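Local coordinates for PaxB (Photorhabdus luminescens, PDB 6EK4), which probably acts as one component of a binary alpha-helical pore-forming toxin, a counterpart of a subunit of the YaxAB system, at residues Leu153-Ile167 and Leu271-Ile285. Sequence-based numbering, arbitrary orientation.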
ATOM      1  N   LEU A 153     -10.995   3.442   8.191  1.00 94.21           N
ATOM      2  CA  LEU A 153      -9.698   3.463   8.869  1.00 93.04           C
ATOM      3  C   LEU A 153      -9.808   4.086  10.258  1.00 94.77           C
ATOM      4  O   LEU A 153      -9.125   3.658  11.188  1.00 95.29           O
ATOM      5  CB  LEU A 153      -8.666   4.231   8.037  1.00 92.32           C
ATOM      6  CG  LEU A 153      -7.236   4.293   8.583  1.00 91.76           C
ATOM      7  CD1 LEU A 153      -6.670   2.899   8.811  1.00 90.74           C
ATOM      8  CD2 LEU A 153      -6.344   5.085   7.638  1.00 91.95           C
ATOM      9  N   LYS A 154     -10.666   5.095  10.389  1.00 96.94           N
ATOM     10  CA  LYS A 154     -10.909   5.741  11.678  1.00 98.70           C
ATOM     11  C   LYS A 154     -11.666   4.808  12.628  1.00 98.78           C
ATOM     12  O   LYS A 154     -11.384   4.779  13.826  1.00 99.12           O
ATOM     13  CB  LYS A 154     -11.691   7.045  11.487  1.00101.04           C
ATOM     14  CG  LYS A 154     -11.548   8.023  12.641  1.00103.40           C
ATOM     15  CD  LYS A 154     -12.531   9.177  12.523  1.00106.19           C
ATOM     16  CE  LYS A 154     -12.227  10.267  13.540  1.00108.21           C
ATOM     17  NZ  LYS A 154     -13.327  11.265  13.647  1.00110.57           N
ATOM     18  N   GLU A 155     -12.618   4.051  12.086  1.00 98.61           N
ATOM     19  CA  GLU A 155     -13.422   3.114  12.876  1.00 98.74           C
ATOM     20  C   GLU A 155     -12.579   1.979  13.456  1.00 96.11           C
ATOM     21  O   GLU A 155     -12.700   1.651  14.639  1.00 95.30           O
ATOM     22  CB  GLU A 155     -14.556   2.534  12.020  1.00100.61           C
ATOM     23  CG  GLU A 155     -15.455   1.536  12.742  1.00102.70           C
ATOM     24  CD  GLU A 155     -16.555   0.976  11.856  1.00104.71           C
ATOM     25  OE1 GLU A 155     -17.035   1.699  10.956  1.00106.23           O
ATOM     26  OE2 GLU A 155     -16.946  -0.192  12.066  1.00105.62           O
ATOM     27  N   GLU A 156     -11.736   1.381  12.620  1.00 94.26           N
ATOM     28  CA  GLU A 156     -10.909   0.246  13.032  1.00 92.61           C
ATOM     29  C   GLU A 156      -9.834   0.661  14.034  1.00 91.98           C
ATOM     30  O   GLU A 156      -9.532  -0.084  14.968  1.00 92.34           O
ATOM     31  CB  GLU A 156     -10.253  -0.416  11.817  1.00 92.11           C
ATOM     32  CG  GLU A 156     -11.233  -1.035  10.826  1.00 92.99           C
ATOM     33  CD  GLU A 156     -12.029  -2.194  11.401  1.00 93.83           C
ATOM     34  OE1 GLU A 156     -11.589  -2.804  12.401  1.00 94.43           O
ATOM     35  OE2 GLU A 156     -13.102  -2.503  10.841  1.00 95.14           O
ATOM     36  N   GLN A 157      -9.260   1.846  13.835  1.00 91.80           N
ATOM     37  CA  GLN A 157      -8.248   2.378  14.751  1.00 91.78           C
ATOM     38  C   GLN A 157      -8.852   2.793  16.096  1.00 91.88           C
ATOM     39  O   GLN A 157      -8.166   2.760  17.119  1.00 90.79           O
ATOM     40  CB  GLN A 157      -7.503   3.549  14.107  1.00 92.60           C
ATOM     41  CG  GLN A 157      -6.544   3.112  13.009  1.00 92.13           C
ATOM     42  CD  GLN A 157      -5.863   4.269  12.302  1.00 93.65           C
ATOM     43  OE1 GLN A 157      -4.708   4.159  11.890  1.00 94.03           O
ATOM     44  NE2 GLN A 157      -6.575   5.382  12.151  1.00 94.88           N
ATOM     45  N   GLU A 158     -10.126   3.184  16.087  1.00 92.70           N
ATOM     46  CA  GLU A 158     -10.871   3.421  17.327  1.00 93.33           C
ATOM     47  C   GLU A 158     -11.153   2.101  18.048  1.00 90.79           C
ATOM     48  O   GLU A 158     -11.020   2.018  19.268  1.00 89.84           O
ATOM     49  CB  GLU A 158     -12.186   4.163  17.056  1.00 95.94           C
ATOM     50  CG  GLU A 158     -12.027   5.669  16.897  1.00 98.34           C
ATOM     51  CD  GLU A 158     -13.328   6.366  16.533  1.00100.86           C
ATOM     52  OE1 GLU A 158     -14.387   5.988  17.079  1.00102.29           O
ATOM     53  OE2 GLU A 158     -13.290   7.302  15.706  1.00101.67           O
ATOM     54  N   ARG A 159     -11.546   1.078  17.288  1.00 88.80           N
ATOM     55  CA  ARG A 159     -11.779  -0.255  17.849  1.00 87.11           C
ATOM     56  C   ARG A 159     -10.471  -0.876  18.349  1.00 84.20           C
ATOM     57  O   ARG A 159     -10.463  -1.583  19.356  1.00 83.63           O
ATOM     58  CB  ARG A 159     -12.448  -1.182  16.825  1.00 87.19           C
ATOM     59  CG  ARG A 159     -13.064  -2.426  17.451  1.00 88.24           C
ATOM     60  CD  ARG A 159     -13.475  -3.465  16.417  1.00 88.89           C
ATOM     61  NE  ARG A 159     -13.692  -4.779  17.029  1.00 89.28           N
ATOM     62  CZ  ARG A 159     -13.978  -5.897  16.363  1.00 89.45           C
ATOM     63  NH1 ARG A 159     -14.094  -5.889  15.038  1.00 89.32           N
ATOM     64  NH2 ARG A 159     -14.150  -7.037  17.027  1.00 89.21           N
ATOM     65  N   LYS A 160      -9.373  -0.609  17.642  1.00 81.65           N
ATOM     66  CA  LYS A 160      -8.044  -1.052  18.068  1.00 79.53           C
ATOM     67  C   LYS A 160      -7.626  -0.380  19.375  1.00 79.63           C
ATOM     68  O   LYS A 160      -6.991  -1.008  20.221  1.00 79.55           O
ATOM     69  CB  LYS A 160      -7.003  -0.748  16.986  1.00 78.93           C
ATOM     70  CG  LYS A 160      -5.605  -1.274  17.288  1.00 78.12           C
ATOM     71  CD  LYS A 160      -4.571  -0.701  16.333  1.00 78.36           C
ATOM     72  CE  LYS A 160      -3.166  -1.142  16.712  1.00 77.93           C
ATOM     73  NZ  LYS A 160      -2.128  -0.502  15.856  1.00 77.95           N
ATOM     74  N   ALA A 161      -7.980   0.895  19.528  1.00 80.59           N
ATOM     75  CA  ALA A 161      -7.614   1.666  20.716  1.00 81.32           C
ATOM     76  C   ALA A 161      -8.276   1.121  21.982  1.00 81.57           C
ATOM     77  O   ALA A 161      -7.611   0.948  23.005  1.00 81.64           O
ATOM     78  CB  ALA A 161      -7.972   3.133  20.526  1.00 82.56           C
ATOM     79  N   GLU A 162      -9.579   0.851  21.906  1.00 81.73           N
ATOM     80  CA  GLU A 162     -10.327   0.341  23.064  1.00 82.00           C
ATOM     81  C   GLU A 162     -10.046  -1.137  23.370  1.00 80.02           C
ATOM     82  O   GLU A 162     -10.167  -1.555  24.522  1.00 80.03           O
ATOM     83  CB  GLU A 162     -11.838   0.597  22.926  1.00 83.77           C
ATOM     84  CG  GLU A 162     -12.517  -0.001  21.700  1.00 84.71           C
ATOM     85  CD  GLU A 162     -13.978   0.409  21.581  1.00 86.79           C
ATOM     86  OE1 GLU A 162     -14.579   0.812  22.600  1.00 88.30           O
ATOM     87  OE2 GLU A 162     -14.531   0.327  20.463  1.00 87.38           O
ATOM     88  N   ILE A 163      -9.673  -1.919  22.357  1.00 78.31           N
ATOM     89  CA  ILE A 163      -9.239  -3.306  22.580  1.00 76.75           C
ATOM     90  C   ILE A 163      -7.887  -3.317  23.295  1.00 75.97           C
ATOM     91  O   ILE A 163      -7.707  -4.049  24.270  1.00 75.25           O
ATOM     92  CB  ILE A 163      -9.157  -4.117  21.265  1.00 75.93           C
ATOM     93  CG1 ILE A 163     -10.565  -4.453  20.768  1.00 76.54           C
ATOM     94  CG2 ILE A 163      -8.372  -5.411  21.464  1.00 74.67           C
ATOM     95  CD1 ILE A 163     -10.613  -4.972  19.345  1.00 76.26           C
ATOM     96  N   GLN A 164      -6.946  -2.510  22.807  1.00 75.59           N
ATOM     97  CA  GLN A 164      -5.639  -2.367  23.457  1.00 75.14           C
ATOM     98  C   GLN A 164      -5.783  -1.826  24.879  1.00 75.46           C
ATOM     99  O   GLN A 164      -5.048  -2.235  25.779  1.00 74.35           O
ATOM    100  CB  GLN A 164      -4.717  -1.453  22.640  1.00 75.71           C
ATOM    101  CG  GLN A 164      -4.129  -2.115  21.402  1.00 75.76           C
ATOM    102  CD  GLN A 164      -3.180  -1.208  20.637  1.00 76.82           C
ATOM    103  OE1 GLN A 164      -2.090  -1.628  20.243  1.00 76.59           O
ATOM    104  NE2 GLN A 164      -3.587   0.040  20.423  1.00 77.65           N
ATOM    105  N   ALA A 165      -6.733  -0.911  25.070  1.00 76.35           N
ATOM    106  CA  ALA A 165      -7.028  -0.348  26.388  1.00 77.33           C
ATOM    107  C   ALA A 165      -7.633  -1.390  27.332  1.00 77.07           C
ATOM    108  O   ALA A 165      -7.334  -1.397  28.527  1.00 77.03           O
ATOM    109  CB  ALA A 165      -7.963   0.846  26.256  1.00 78.41           C
ATOM    110  N   ASP A 166      -8.481  -2.262  26.788  1.00 76.78           N
ATOM    111  CA  ASP A 166      -9.106  -3.329  27.572  1.00 76.53           C
ATOM    112  C   ASP A 166      -8.060  -4.351  28.018  1.00 75.40           C
ATOM    113  O   ASP A 166      -8.009  -4.719  29.190  1.00 75.86           O
ATOM    114  CB  ASP A 166     -10.209  -4.016  26.758  1.00 76.66           C
ATOM    115  CG  ASP A 166     -11.199  -4.779  27.624  1.00 77.53           C
ATOM    116  OD1 ASP A 166     -10.983  -4.905  28.849  1.00 78.59           O
ATOM    117  OD2 ASP A 166     -12.211  -5.255  27.068  1.00 78.64           O
ATOM    118  N   ILE A 167      -7.224  -4.792  27.079  1.00 74.47           N
ATOM    119  CA  ILE A 167      -6.124  -5.718  27.374  1.00 73.53           C
ATOM    120  C   ILE A 167      -5.213  -5.157  28.474  1.00 74.88           C
ATOM    121  O   ILE A 167      -4.813  -5.885  29.385  1.00 74.62           O
ATOM    122  CB  ILE A 167      -5.289  -6.029  26.105  1.00 72.17           C
ATOM    123  CG1 ILE A 167      -6.108  -6.878  25.125  1.00 71.89           C
ATOM    124  CG2 ILE A 167      -3.998  -6.761  26.458  1.00 71.39           C
ATOM    125  CD1 ILE A 167      -5.542  -6.923  23.720  1.00 71.54           C
ATOM    126  N   LEU A 271      -9.676 -11.155  23.439  1.00 67.71           N
ATOM    127  CA  LEU A 271      -9.326  -9.799  23.003  1.00 67.47           C
ATOM    128  C   LEU A 271      -8.123  -9.795  22.056  1.00 67.07           C
ATOM    129  O   LEU A 271      -8.070  -8.990  21.124  1.00 66.67           O
ATOM    130  CB  LEU A 271      -9.043  -8.890  24.206  1.00 67.37           C
ATOM    131  CG  LEU A 271     -10.262  -8.457  25.028  1.00 67.73           C
ATOM    132  CD1 LEU A 271      -9.829  -7.875  26.365  1.00 67.87           C
ATOM    133  CD2 LEU A 271     -11.119  -7.460  24.262  1.00 68.05           C
ATOM    134  N   LYS A 272      -7.165 -10.687  22.297  1.00 67.08           N
ATOM    135  CA  LYS A 272      -5.984 -10.806  21.436  1.00 67.17           C
ATOM    136  C   LYS A 272      -6.317 -11.397  20.061  1.00 66.84           C
ATOM    137  O   LYS A 272      -5.612 -11.135  19.085  1.00 66.32           O
ATOM    138  CB  LYS A 272      -4.886 -11.625  22.124  1.00 67.63           C
ATOM    139  CG  LYS A 272      -4.151 -10.848  23.204  1.00 68.73           C
ATOM    140  CD  LYS A 272      -3.149 -11.711  23.954  1.00 69.72           C
ATOM    141  CE  LYS A 272      -2.604 -10.985  25.176  1.00 70.51           C
ATOM    142  NZ  LYS A 272      -1.580 -11.783  25.905  1.00 71.00           N
ATOM    143  N   ILE A 273      -7.384 -12.190  19.989  1.00 66.94           N
ATOM    144  CA  ILE A 273      -7.904 -12.667  18.707  1.00 67.13           C
ATOM    145  C   ILE A 273      -8.524 -11.501  17.935  1.00 67.44           C
ATOM    146  O   ILE A 273      -8.252 -11.327  16.746  1.00 68.07           O
ATOM    147  CB  ILE A 273      -8.943 -13.796  18.892  1.00 67.30           C
ATOM    148  CG1 ILE A 273      -8.258 -15.060  19.418  1.00 66.93           C
ATOM    149  CG2 ILE A 273      -9.656 -14.104  17.579  1.00 67.47           C
ATOM    150  CD1 ILE A 273      -9.199 -16.042  20.082  1.00 67.38           C
ATOM    151  N   GLN A 274      -9.349 -10.707  18.615  1.00 67.80           N
ATOM    152  CA  GLN A 274      -9.957  -9.516  18.013  1.00 68.36           C
ATOM    153  C   GLN A 274      -8.904  -8.498  17.568  1.00 67.69           C
ATOM    154  O   GLN A 274      -9.088  -7.810  16.563  1.00 68.19           O
ATOM    155  CB  GLN A 274     -10.925  -8.844  18.991  1.00 69.56           C
ATOM    156  CG  GLN A 274     -12.164  -9.658  19.327  1.00 70.90           C
ATOM    157  CD  GLN A 274     -13.020  -8.992  20.390  1.00 72.38           C
ATOM    158  OE1 GLN A 274     -13.608  -7.934  20.157  1.00 73.40           O
ATOM    159  NE2 GLN A 274     -13.096  -9.607  21.566  1.00 72.92           N
ATOM    160  N   LEU A 275      -7.806  -8.408  18.320  1.00 66.88           N
ATOM    161  CA  LEU A 275      -6.727  -7.464  18.023  1.00 66.64           C
ATOM    162  C   LEU A 275      -6.002  -7.815  16.721  1.00 66.64           C
ATOM    163  O   LEU A 275      -5.651  -6.926  15.945  1.00 66.32           O
ATOM    164  CB  LEU A 275      -5.728  -7.409  19.184  1.00 66.54           C
ATOM    165  CG  LEU A 275      -4.655  -6.317  19.134  1.00 66.56           C
ATOM    166  CD1 LEU A 275      -5.280  -4.932  19.039  1.00 67.19           C
ATOM    167  CD2 LEU A 275      -3.749  -6.410  20.353  1.00 66.52           C
ATOM    168  N   LYS A 276      -5.772  -9.105  16.490  1.00 67.13           N
ATOM    169  CA  LYS A 276      -5.223  -9.567  15.213  1.00 67.57           C
ATOM    170  C   LYS A 276      -6.170  -9.235  14.058  1.00 67.66           C
ATOM    171  O   LYS A 276      -5.723  -8.920  12.956  1.00 66.87           O
ATOM    172  CB  LYS A 276      -4.958 -11.076  15.234  1.00 68.46           C
ATOM    173  CG  LYS A 276      -3.744 -11.492  16.050  1.00 69.23           C
ATOM    174  CD  LYS A 276      -3.273 -12.881  15.648  1.00 69.87           C
ATOM    175  CE  LYS A 276      -2.235 -13.432  16.612  1.00 70.18           C
ATOM    176  NZ  LYS A 276      -1.621 -14.688  16.100  1.00 70.72           N
ATOM    177  N   GLY A 277      -7.472  -9.313  14.322  1.00 68.52           N
ATOM    178  CA  GLY A 277      -8.492  -9.000  13.326  1.00 69.44           C
ATOM    179  C   GLY A 277      -8.448  -7.556  12.865  1.00 70.38           C
ATOM    180  O   GLY A 277      -8.381  -7.288  11.665  1.00 70.59           O
ATOM    181  N   VAL A 278      -8.478  -6.624  13.818  1.00 71.00           N
ATOM    182  CA  VAL A 278      -8.449  -5.194  13.490  1.00 71.50           C
ATOM    183  C   VAL A 278      -7.118  -4.788  12.854  1.00 71.67           C
ATOM    184  O   VAL A 278      -7.099  -3.992  11.916  1.00 71.50           O
ATOM    185  CB  VAL A 278      -8.756  -4.281  14.710  1.00 71.78           C
ATOM    186  CG1 VAL A 278     -10.139  -4.578  15.269  1.00 72.35           C
ATOM    187  CG2 VAL A 278      -7.702  -4.410  15.802  1.00 71.85           C
ATOM    188  N   GLU A 279      -6.014  -5.345  13.352  1.00 72.17           N
ATOM    189  CA  GLU A 279      -4.685  -5.031  12.818  1.00 72.87           C
ATOM    190  C   GLU A 279      -4.501  -5.522  11.382  1.00 72.19           C
ATOM    191  O   GLU A 279      -3.820  -4.873  10.587  1.00 71.96           O
ATOM    192  CB  GLU A 279      -3.577  -5.600  13.713  1.00 73.93           C
ATOM    193  CG  GLU A 279      -3.287  -4.751  14.945  1.00 76.24           C
ATOM    194  CD  GLU A 279      -1.988  -5.130  15.640  1.00 78.14           C
ATOM    195  OE1 GLU A 279      -0.965  -5.323  14.945  1.00 79.42           O
ATOM    196  OE2 GLU A 279      -1.985  -5.221  16.888  1.00 78.55           O
ATOM    197  N   GLN A 280      -5.103  -6.664  11.055  1.00 72.05           N
ATOM    198  CA  GLN A 280      -5.077  -7.177   9.687  1.00 72.26           C
ATOM    199  C   GLN A 280      -5.933  -6.314   8.762  1.00 71.66           C
ATOM    200  O   GLN A 280      -5.564  -6.080   7.610  1.00 71.63           O
ATOM    201  CB  GLN A 280      -5.554  -8.631   9.637  1.00 73.30           C
ATOM    202  CG  GLN A 280      -5.534  -9.226   8.237  1.00 75.08           C
ATOM    203  CD  GLN A 280      -5.510 -10.744   8.234  1.00 77.12           C
ATOM    204  OE1 GLN A 280      -6.187 -11.390   9.035  1.00 78.68           O
ATOM    205  NE2 GLN A 280      -4.729 -11.322   7.326  1.00 78.43           N
ATOM    206  N   ARG A 281      -7.071  -5.848   9.269  1.00 70.90           N
ATOM    207  CA  ARG A 281      -7.978  -5.009   8.482  1.00 70.52           C
ATOM    208  C   ARG A 281      -7.446  -3.586   8.296  1.00 69.57           C
ATOM    209  O   ARG A 281      -7.649  -2.984   7.242  1.00 69.52           O
ATOM    210  CB  ARG A 281      -9.379  -4.983   9.105  1.00 71.05           C
ATOM    211  CG  ARG A 281     -10.133  -6.293   8.934  1.00 70.91           C
ATOM    212  CD  ARG A 281     -11.614  -6.143   9.237  1.00 71.55           C
ATOM    213  NE  ARG A 281     -11.856  -5.794  10.635  1.00 71.54           N
ATOM    214  CZ  ARG A 281     -11.777  -6.644  11.658  1.00 71.31           C
ATOM    215  NH1 ARG A 281     -11.455  -7.921  11.469  1.00 70.79           N
ATOM    216  NH2 ARG A 281     -12.021  -6.209  12.888  1.00 71.83           N
ATOM    217  N   ILE A 282      -6.769  -3.056   9.312  1.00 68.55           N
ATOM    218  CA  ILE A 282      -6.094  -1.760   9.193  1.00 68.12           C
ATOM    219  C   ILE A 282      -4.961  -1.857   8.165  1.00 67.57           C
ATOM    220  O   ILE A 282      -4.764  -0.941   7.363  1.00 67.81           O
ATOM    221  CB  ILE A 282      -5.549  -1.271  10.557  1.00 67.92           C
ATOM    222  CG1 ILE A 282      -6.709  -0.889  11.485  1.00 68.27           C
ATOM    223  CG2 ILE A 282      -4.624  -0.070  10.381  1.00 68.08           C
ATOM    224  CD1 ILE A 282      -6.340  -0.870  12.955  1.00 68.32           C
ATOM    225  N   ALA A 283      -4.231  -2.971   8.194  1.00 66.62           N
ATOM    226  CA  ALA A 283      -3.173  -3.235   7.218  1.00 65.78           C
ATOM    227  C   ALA A 283      -3.743  -3.351   5.804  1.00 66.00           C
ATOM    228  O   ALA A 283      -3.125  -2.894   4.842  1.00 65.92           O
ATOM    229  CB  ALA A 283      -2.416  -4.504   7.585  1.00 65.03           C
ATOM    230  N   GLY A 284      -4.919  -3.963   5.690  1.00 66.13           N
ATOM    231  CA  GLY A 284      -5.618  -4.076   4.414  1.00 66.67           C
ATOM    232  C   GLY A 284      -6.074  -2.731   3.875  1.00 67.32           C
ATOM    233  O   GLY A 284      -5.914  -2.448   2.688  1.00 66.84           O
ATOM    234  N   ILE A 285      -6.644  -1.904   4.750  1.00 68.14           N
ATOM    235  CA  ILE A 285      -7.080  -0.555   4.376  1.00 69.35           C
ATOM    236  C   ILE A 285      -5.892   0.313   3.947  1.00 70.30           C
ATOM    237  O   ILE A 285      -6.009   1.104   3.014  1.00 70.40           O
ATOM    238  CB  ILE A 285      -7.866   0.129   5.520  1.00 69.71           C
ATOM    239  CG1 ILE A 285      -9.226  -0.553   5.704  1.00 70.04           C
ATOM    240  CG2 ILE A 285      -8.081   1.612   5.236  1.00 70.45           C
ATOM    241  CD1 ILE A 285      -9.929  -0.200   6.998  1.00 70.85           C
TER
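Leu271, Glu156 and Ile282 bury the most surface where residues 153-167 and 271-285 pair as an antiparallel coiled coil with knobs-into-holes packing. The axes of the two segments come within 9.4 Å, their N-to-C directions 153° apart, and the pair forms part of the long two-helix stalk made by helices 149-193 and 247-321 of this elongated, largely helical toxin component.

At one end Leu271 packs against Asp166 and Ile167: its CB rests 3.7 Å from Ile167 CG1, while CD1 and CD2 lie against the Asp166 carboxylate. Further along, Ile163 fits as a knob among Leu271, Gln274, Leu275 and Val278, and Leu275 answers it from the facing helix.

Ile282 fills the hole formed by Leu153, Glu156, Gln157 and Lys160. Its CG1 passes 3.6 Å from Glu156 CB, and its CD1 meets CD of Lys160, so even charged residues lend methylenes to the apolar seam.

Glu156 is itself a knob, yet its chain bends at chi2 (-64°) and brings the carboxylate to the edge of the Arg281 guanidinium, the two planes 75° apart. The resulting salt bridge is long, and both NE and NH2 of Arg281 donate weakly to Glu156 OE1, each at 3.5 Å. Beside it, Arg159 lays its guanidinium over Val278 CG1 and points NH2 at Gln274 OE1, a weak hydrogen bond of 3.3 Å.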